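Local coordinates for YfkN protein (Bacillus subtilis subsp. subtilis, PDB 3GVE), which belongs to the calcineurin-like phosphoesterase family and here binds a manganese and a magnesium ion, at residues L115-D119 / N141-P145; F170-M176 / Q188-I192. All coordinates share one frame; numbering follows the deposited sequence.

Overall arrangement
Two ways of fastening a loop appear in one calcineurin-like phosphoesterase domain. Interaction 1 ties the loop 141-145 to the start of helix 115-123 with a salt bridge and a shared water, whereas interaction 2 packs segment 170-176 against 188-192 by apolar contact, with no hydrogen bond between the two. Their centres lie 13 Å apart, and about 6 Å separates their nearest atoms, so they do not touch; Val134 of strand 134-135 touches side chains of both. Interaction 2 is nearer the magnesium, the side chain of Pro172 being about 6 Å from it, against about 12 Å for the side chain of Leu118 in interaction 1; Pro172 is also about 9 Å from the manganese.

Interaction 1. Residues L115-D119 / N141-P145; sequences LDFLD and NRYTP
Arg142 reaches from its loop to the carboxylate of Asp119 and grips it end-on, one terminal nitrogen to each oxygen. NH1 of Arg142 donates to OD1 of Asp119 over 3.0 Å, and NH2 to OD2 over 2.8 Å, both bonds fairly straight. Each oxygen is met on its syn side and lies close to the guanidinium plane, yet the two flat groups are twisted 34° apart, so the fork is not coplanar. With CG anti to the backbone N (chi1 -178°), the arginine sets that carbon over one face of the neighbouring Tyr143 ring, toward its rim, and the bend at chi2 then redirects the rest of the chain toward Asp119. On the helix side, CB of Leu115 comes within 3.9 Å of Arg142 NH2.

The contact pins an irregular connection, between strands 134-135 and 146-154 of the calcineurin-like phosphoesterase domain, onto the first turn of helix 115-123. Tyr143 enters here almost at right angles to Leu115 and Leu118. Its chi1 of -57° swings the ring toward the helix, where Tyr143 OH touches two methyls, Leu115 CD2 at 3.3 Å and Leu118 CD2 at 3.7 Å. A water in the plane of the tyrosine ring sits 2.8 Å from Tyr143 OH; it donates to the carbonyl O of Leu115, also at 2.8 Å, and more weakly to Asp119 OD1. That carbonyl also accepts the helical bond from Asp119 N, while OD1 is shared between the water and the arginine. Leu106 and Phe111 also touch Tyr143, and Phe111 touches Leu118 as well.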
ATOM      1  N   LEU A 115       4.260   6.271 -21.746  1.00 10.25           N
ATOM      2  CA  LEU A 115       5.098   5.445 -22.605  1.00 10.64           C
ATOM      3  C   LEU A 115       6.499   6.029 -22.826  1.00 10.88           C
ATOM      4  O   LEU A 115       7.453   5.296 -22.908  1.00 10.72           O
ATOM      5  CB  LEU A 115       4.410   5.209 -23.953  1.00 10.89           C
ATOM      6  CG  LEU A 115       3.168   4.292 -23.910  1.00 11.55           C
ATOM      7  CD1 LEU A 115       2.363   4.391 -25.208  1.00 12.59           C
ATOM      8  CD2 LEU A 115       3.561   2.828 -23.667  1.00 11.83           C
ATOM      9  N   ASP A 116       6.607   7.347 -22.926  1.00 12.17           N
ATOM     10  CA  ASP A 116       7.910   7.943 -23.206  1.00 12.44           C
ATOM     11  C   ASP A 116       8.869   7.764 -22.029  1.00 11.11           C
ATOM     12  O   ASP A 116      10.009   7.402 -22.218  1.00 11.61           O
ATOM     13  CB  ASP A 116       7.796   9.426 -23.575  1.00 13.96           C
ATOM     14  CG  ASP A 116       7.138   9.656 -24.925  1.00 17.87           C
ATOM     15  OD1 ASP A 116       7.050   8.734 -25.743  1.00 19.12           O
ATOM     16  OD2 ASP A 116       6.712  10.794 -25.142  1.00 20.68           O
ATOM     17  N   PHE A 117       8.376   8.004 -20.814  1.00 10.68           N
ATOM     18  CA  PHE A 117       9.194   7.841 -19.626  1.00 10.19           C
ATOM     19  C   PHE A 117       9.633   6.393 -19.477  1.00  9.98           C
ATOM     20  O   PHE A 117      10.759   6.125 -19.134  1.00 10.11           O
ATOM     21  CB  PHE A 117       8.455   8.323 -18.385  1.00 10.40           C
ATOM     22  CG  PHE A 117       9.287   8.271 -17.137  1.00 10.33           C
ATOM     23  CD1 PHE A 117      10.272   9.221 -16.895  1.00 11.31           C
ATOM     24  CD2 PHE A 117       9.096   7.271 -16.209  1.00 10.61           C
ATOM     25  CE1 PHE A 117      11.033   9.177 -15.743  1.00 11.92           C
ATOM     26  CE2 PHE A 117       9.850   7.245 -15.063  1.00 11.12           C
ATOM     27  CZ  PHE A 117      10.818   8.199 -14.832  1.00 11.85           C
ATOM     28  N   LEU A 118       8.748   5.463 -19.790  1.00  9.83           N
ATOM     29  CA  LEU A 118       9.103   4.058 -19.716  1.00  9.02           C
ATOM     30  C   LEU A 118      10.200   3.703 -20.730  1.00  9.39           C
ATOM     31  O   LEU A 118      11.125   2.995 -20.414  1.00  9.46           O
ATOM     32  CB  LEU A 118       7.865   3.166 -19.916  1.00 10.44           C
ATOM     33  CG  LEU A 118       8.105   1.656 -19.824  1.00  9.69           C
ATOM     34  CD1 LEU A 118       8.826   1.301 -18.524  1.00  9.88           C
ATOM     35  CD2 LEU A 118       6.780   0.898 -19.932  1.00 11.21           C
ATOM     36  N   ASP A 119      10.060   4.191 -21.961  1.00  9.78           N
ATOM     37  CA  ASP A 119      11.085   3.967 -22.977  1.00 10.63           C
ATOM     38  C   ASP A 119      12.420   4.536 -22.487  1.00 10.04           C
ATOM     39  O   ASP A 119      13.438   3.907 -22.628  1.00  9.99           O
ATOM     40  CB  ASP A 119      10.711   4.614 -24.315  1.00 10.92           C
ATOM     41  CG  ASP A 119       9.668   3.820 -25.098  1.00 11.88           C
ATOM     42  OD1 ASP A 119       9.501   2.609 -24.894  1.00 12.49           O
ATOM     43  OD2 ASP A 119       9.024   4.450 -25.943  1.00 13.00           O
ATOM     44  N   ASN A 141       5.460  -5.825 -31.978  1.00 10.95           N
ATOM     45  CA  ASN A 141       5.870  -5.803 -30.583  1.00 10.96           C
ATOM     46  C   ASN A 141       6.300  -4.396 -30.205  1.00 10.15           C
ATOM     47  O   ASN A 141       7.100  -3.798 -30.897  1.00 10.59           O
ATOM     48  CB  ASN A 141       7.005  -6.782 -30.331  1.00 11.71           C
ATOM     49  CG  ASN A 141       6.541  -8.211 -30.319  1.00 15.06           C
ATOM     50  OD1 ASN A 141       6.776  -8.953 -31.254  1.00 17.66           O
ATOM     51  ND2 ASN A 141       5.884  -8.599 -29.246  1.00 15.63           N
ATOM     52  N   ARG A 142       5.758  -3.894 -29.103  1.00  9.30           N
ATOM     53  CA  ARG A 142       6.066  -2.561 -28.631  1.00  9.67           C
ATOM     54  C   ARG A 142       7.405  -2.519 -27.878  1.00  9.06           C
ATOM     55  O   ARG A 142       7.990  -1.477 -27.737  1.00  9.77           O
ATOM     56  CB  ARG A 142       4.924  -2.064 -27.733  1.00  9.91           C
ATOM     57  CG  ARG A 142       5.103  -0.641 -27.190  1.00  9.62           C
ATOM     58  CD  ARG A 142       5.380   0.370 -28.309  1.00  9.79           C
ATOM     59  NE  ARG A 142       5.455   1.736 -27.813  1.00 10.24           N
ATOM     60  CZ  ARG A 142       6.487   2.223 -27.147  1.00  9.64           C
ATOM     61  NH1 ARG A 142       7.523   1.457 -26.880  1.00 10.16           N
ATOM     62  NH2 ARG A 142       6.482   3.479 -26.749  1.00 11.32           N
ATOM     63  N   TYR A 143       7.844  -3.674 -27.392  1.00  8.39           N
ATOM     64  CA  TYR A 143       9.087  -3.829 -26.627  1.00  9.11           C
ATOM     65  C   TYR A 143       9.842  -5.025 -27.178  1.00  9.38           C
ATOM     66  O   TYR A 143       9.291  -5.845 -27.870  1.00 10.34           O
ATOM     67  CB  TYR A 143       8.773  -4.046 -25.118  1.00  9.17           C
ATOM     68  CG  TYR A 143       7.954  -2.907 -24.580  1.00  9.27           C
ATOM     69  CD1 TYR A 143       8.545  -1.702 -24.265  1.00  9.72           C
ATOM     70  CD2 TYR A 143       6.571  -3.007 -24.474  1.00  9.52           C
ATOM     71  CE1 TYR A 143       7.788  -0.640 -23.838  1.00  9.61           C
ATOM     72  CE2 TYR A 143       5.816  -1.965 -24.053  1.00  9.17           C
ATOM     73  CZ  TYR A 143       6.422  -0.783 -23.741  1.00  9.35           C
ATOM     74  OH  TYR A 143       5.669   0.285 -23.355  1.00  9.96           O
ATOM     75  N   THR A 144      11.109  -5.125 -26.824  1.00  9.57           N
ATOM     76  CA  THR A 144      11.892  -6.323 -27.097  1.00  9.53           C
ATOM     77  C   THR A 144      11.109  -7.548 -26.595  1.00  9.29           C
ATOM     78  O   THR A 144      10.866  -7.667 -25.403  1.00  9.03           O
ATOM     79  CB  THR A 144      13.218  -6.260 -26.313  1.00 10.58           C
ATOM     80  OG1 THR A 144      13.849  -4.984 -26.523  1.00 10.39           O
ATOM     81  CG2 THR A 144      14.155  -7.362 -26.716  1.00 12.91           C
ATOM     82  N   PRO A 145      10.696  -8.445 -27.487  1.00 10.12           N
ATOM     83  CA  PRO A 145       9.808  -9.521 -27.035  1.00 10.60           C
ATOM     84  C   PRO A 145      10.479 -10.603 -26.211  1.00 10.06           C
ATOM     85  O   PRO A 145       9.800 -11.180 -25.295  1.00 11.61           O
ATOM     86  CB  PRO A 145       9.185 -10.066 -28.316  1.00 11.43           C
ATOM     87  CG  PRO A 145      10.264  -9.849 -29.323  1.00 12.35           C
ATOM     88  CD  PRO A 145      10.884  -8.461 -28.957  1.00 11.90           C
TER
HETATM   89  O   HOH W   1       7.248   2.545 -23.339  1.00 11.65           O

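Interaction 2. Residues F170-M176 / Q188-I192; sequences FVPPQIM and QVQDI
Val189 points its side chain toward 170-176 and packs on the turn formed by Pro172 to Ile175, its two methyls dividing the apolar work. Val189 CG1 lies 3.6 Å from Pro173 CA and 4.0 Å from Pro173 CB. Val189 CG2 meets Ile175 CD1 at 3.7 Å and the selenium of Met176, modelled as selenomethionine, at 4.0 Å. The bend of Met176 at chi2 sets the selenium beside that methyl, and the further bend at chi3 turns only CE. A second apolar group forms at the far end, where Ile192 CG2 lies 3.9 Å from CG of Phe170 and the two side chains cross obliquely.

Phe170 ends strand 160-170 of the large mixed sheet, and Ile192 opens helix 192-205, which leads on to the parallel strand 210-215 in a beta-alpha-beta crossover. The contact thus brings together the two ends of the connection from strand to helix, beside the metal site of the calcineurin-like fold. Asp191 stands at the N-cap of that helix, its OD2 bonded to Glu194 N.

Polar order comes from within each segment and from outside both. The type I turn is closed by Ile175 N to Pro172 O, and Met176 N bonds Pro173 O. Across the contact, Val171 O meets carbon atoms, Ile192 CG1 nearest at 3.7 Å. Asn133 supplies the link that the segments lack, its ND2 bonding both Val171 O and Gln190 O.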
ATOM      1  N   PHE A 170       5.700 -10.981 -19.695  1.00  7.97           N
ATOM      2  CA  PHE A 170       4.261 -10.734 -19.869  1.00  8.57           C
ATOM      3  C   PHE A 170       3.712  -9.778 -18.825  1.00  8.10           C
ATOM      4  O   PHE A 170       4.136  -9.798 -17.684  1.00  8.65           O
ATOM      5  CB  PHE A 170       3.461 -12.045 -19.782  1.00  9.62           C
ATOM      6  CG  PHE A 170       4.031 -13.144 -20.607  1.00  9.54           C
ATOM      7  CD1 PHE A 170       3.825 -13.188 -21.976  1.00  9.65           C
ATOM      8  CD2 PHE A 170       4.792 -14.120 -20.018  1.00 10.71           C
ATOM      9  CE1 PHE A 170       4.372 -14.202 -22.734  1.00 10.90           C
ATOM     10  CE2 PHE A 170       5.337 -15.142 -20.768  1.00 10.99           C
ATOM     11  CZ  PHE A 170       5.127 -15.182 -22.139  1.00 11.60           C
ATOM     12  N   VAL A 171       2.742  -8.969 -19.235  1.00  8.36           N
ATOM     13  CA  VAL A 171       2.044  -8.044 -18.339  1.00  7.85           C
ATOM     14  C   VAL A 171       0.529  -8.261 -18.479  1.00  8.22           C
ATOM     15  O   VAL A 171       0.067  -8.741 -19.495  1.00  9.24           O
ATOM     16  CB  VAL A 171       2.446  -6.563 -18.653  1.00  8.77           C
ATOM     17  CG1 VAL A 171       1.801  -6.091 -19.959  1.00  9.66           C
ATOM     18  CG2 VAL A 171       2.091  -5.625 -17.499  1.00  9.74           C
ATOM     19  N   PRO A 172      -0.254  -7.938 -17.456  1.00  8.31           N
ATOM     20  CA  PRO A 172      -1.701  -8.181 -17.594  1.00  9.48           C
ATOM     21  C   PRO A 172      -2.345  -7.237 -18.620  1.00  8.91           C
ATOM     22  O   PRO A 172      -2.014  -6.074 -18.696  1.00  9.89           O
ATOM     23  CB  PRO A 172      -2.251  -7.906 -16.187  1.00  9.86           C
ATOM     24  CG  PRO A 172      -1.064  -8.160 -15.273  1.00 10.12           C
ATOM     25  CD  PRO A 172       0.099  -7.588 -16.068  1.00  9.45           C
ATOM     26  N   PRO A 173      -3.284  -7.764 -19.401  1.00 10.03           N
ATOM     27  CA  PRO A 173      -3.982  -6.935 -20.393  1.00 10.59           C
ATOM     28  C   PRO A 173      -4.812  -5.813 -19.778  1.00 10.01           C
ATOM     29  O   PRO A 173      -5.146  -4.883 -20.488  1.00 10.65           O
ATOM     30  CB  PRO A 173      -4.877  -7.932 -21.148  1.00 12.33           C
ATOM     31  CG  PRO A 173      -4.399  -9.261 -20.809  1.00 14.40           C
ATOM     32  CD  PRO A 173      -3.667  -9.186 -19.502  1.00 11.26           C
ATOM     33  N   GLN A 174      -5.072  -5.909 -18.484  1.00  9.14           N
ATOM     34  CA  GLN A 174      -5.832  -4.924 -17.753  1.00  9.84           C
ATOM     35  C   GLN A 174      -5.134  -3.563 -17.661  1.00 10.15           C
ATOM     36  O   GLN A 174      -5.727  -2.618 -17.177  1.00 10.85           O
ATOM     37  CB  GLN A 174      -6.149  -5.462 -16.348  1.00 10.10           C
ATOM     38  CG  GLN A 174      -7.212  -6.547 -16.291  1.00 11.16           C
ATOM     39  CD  GLN A 174      -6.719  -7.907 -16.755  1.00 10.43           C
ATOM     40  OE1 GLN A 174      -5.538  -8.136 -16.904  1.00 10.56           O
ATOM     41  NE2 GLN A 174      -7.650  -8.823 -16.976  1.00 11.46           N
ATOM     42  N   ILE A 175      -3.892  -3.457 -18.132  1.00  9.80           N
ATOM     43  CA  ILE A 175      -3.238  -2.138 -18.177  1.00  9.77           C
ATOM     44  C   ILE A 175      -4.046  -1.174 -19.069  1.00  9.96           C
ATOM     45  O   ILE A 175      -3.993   0.004 -18.902  1.00 11.17           O
ATOM     46  CB  ILE A 175      -1.752  -2.200 -18.649  1.00  9.80           C
ATOM     47  CG1 ILE A 175      -1.632  -2.714 -20.083  1.00 10.99           C
ATOM     48  CG2 ILE A 175      -0.900  -3.035 -17.694  1.00  9.67           C
ATOM     49  CD1 ILE A 175      -0.187  -2.572 -20.655  1.00 11.05           C
HETATM   50  N   MSE A 176      -4.824  -1.722 -19.993  1.00  9.77           N
HETATM   51  CA  MSE A 176      -5.656  -0.895 -20.868  1.00 11.41           C
HETATM   52  C   MSE A 176      -6.758  -0.184 -20.080  1.00 12.29           C
HETATM   53  O   MSE A 176      -7.242   0.851 -20.490  1.00 13.91           O
HETATM   54  CB  MSE A 176      -6.270  -1.748 -21.976  1.00 11.74           C
HETATM   55  CG  MSE A 176      -5.263  -2.368 -22.944  1.00 13.30           C
HETATM   56 SE   MSE A 176      -3.944  -1.136 -23.709  0.75 15.38          SE
HETATM   57  CE  MSE A 176      -5.107   0.252 -24.414  1.00 16.62           C
ATOM     58  N   GLN A 188      -1.978  -1.970 -27.740  1.00 12.45           N
ATOM     59  CA  GLN A 188      -2.977  -3.003 -27.377  1.00 13.13           C
ATOM     60  C   GLN A 188      -2.244  -4.149 -26.676  1.00 12.37           C
ATOM     61  O   GLN A 188      -0.990  -4.215 -26.713  1.00 12.88           O
ATOM     62  CB  GLN A 188      -3.651  -3.606 -28.605  1.00 15.35           C
ATOM     63  CG  GLN A 188      -2.734  -4.464 -29.401  1.00 17.45           C
ATOM     64  CD  GLN A 188      -3.239  -4.858 -30.770  1.00 19.43           C
ATOM     65  OE1 GLN A 188      -2.859  -4.268 -31.770  1.00 21.35           O
ATOM     66  NE2 GLN A 188      -4.068  -5.908 -30.833  1.00 20.24           N
ATOM     67  N   VAL A 189      -2.964  -5.013 -25.979  1.00 11.59           N
ATOM     68  CA  VAL A 189      -2.294  -6.073 -25.247  1.00 11.26           C
ATOM     69  C   VAL A 189      -2.886  -7.443 -25.521  1.00 12.25           C
ATOM     70  O   VAL A 189      -4.055  -7.688 -25.275  1.00 15.11           O
ATOM     71  CB  VAL A 189      -2.302  -5.822 -23.713  1.00 11.29           C
ATOM     72  CG1 VAL A 189      -1.488  -6.883 -22.991  1.00 11.41           C
ATOM     73  CG2 VAL A 189      -1.789  -4.438 -23.378  1.00 12.32           C
ATOM     74  N   GLN A 190      -2.039  -8.323 -26.023  1.00 11.05           N
ATOM     75  CA  GLN A 190      -2.397  -9.675 -26.353  1.00 10.86           C
ATOM     76  C   GLN A 190      -2.512 -10.516 -25.080  1.00 11.15           C
ATOM     77  O   GLN A 190      -1.775 -10.321 -24.112  1.00 11.32           O
ATOM     78  CB  GLN A 190      -1.330 -10.233 -27.293  1.00 11.76           C
ATOM     79  CG  GLN A 190      -1.549 -11.654 -27.779  1.00 12.25           C
ATOM     80  CD  GLN A 190      -0.412 -12.144 -28.649  1.00 12.98           C
ATOM     81  OE1 GLN A 190       0.711 -11.679 -28.538  1.00 13.98           O
ATOM     82  NE2 GLN A 190      -0.702 -13.116 -29.505  1.00 14.74           N
ATOM     83  N   ASP A 191      -3.457 -11.446 -25.106  1.00 11.66           N
ATOM     84  CA  ASP A 191      -3.612 -12.429 -24.044  1.00 11.31           C
ATOM     85  C   ASP A 191      -2.262 -13.048 -23.707  1.00 10.77           C
ATOM     86  O   ASP A 191      -1.480 -13.366 -24.579  1.00 11.87           O
ATOM     87  CB  ASP A 191      -4.584 -13.533 -24.484  1.00 12.03           C
ATOM     88  CG  ASP A 191      -4.585 -14.725 -23.544  1.00 13.22           C
ATOM     89  OD1 ASP A 191      -5.098 -14.564 -22.441  1.00 14.42           O
ATOM     90  OD2 ASP A 191      -4.069 -15.783 -23.908  1.00 13.59           O
ATOM     91  N   ILE A 192      -2.027 -13.233 -22.410  1.00 10.09           N
ATOM     92  CA  ILE A 192      -0.766 -13.786 -21.935  1.00 10.08           C
ATOM     93  C   ILE A 192      -0.404 -15.150 -22.552  1.00 10.24           C
ATOM     94  O   ILE A 192       0.660 -15.281 -23.133  1.00 10.70           O
ATOM     95  CB  ILE A 192      -0.720 -13.809 -20.395  1.00 10.18           C
ATOM     96  CG1 ILE A 192      -0.655 -12.373 -19.882  1.00 10.30           C
ATOM     97  CG2 ILE A 192       0.488 -14.614 -19.896  1.00 10.04           C
ATOM     98  CD1 ILE A 192      -0.884 -12.247 -18.386  1.00 10.74           C
TER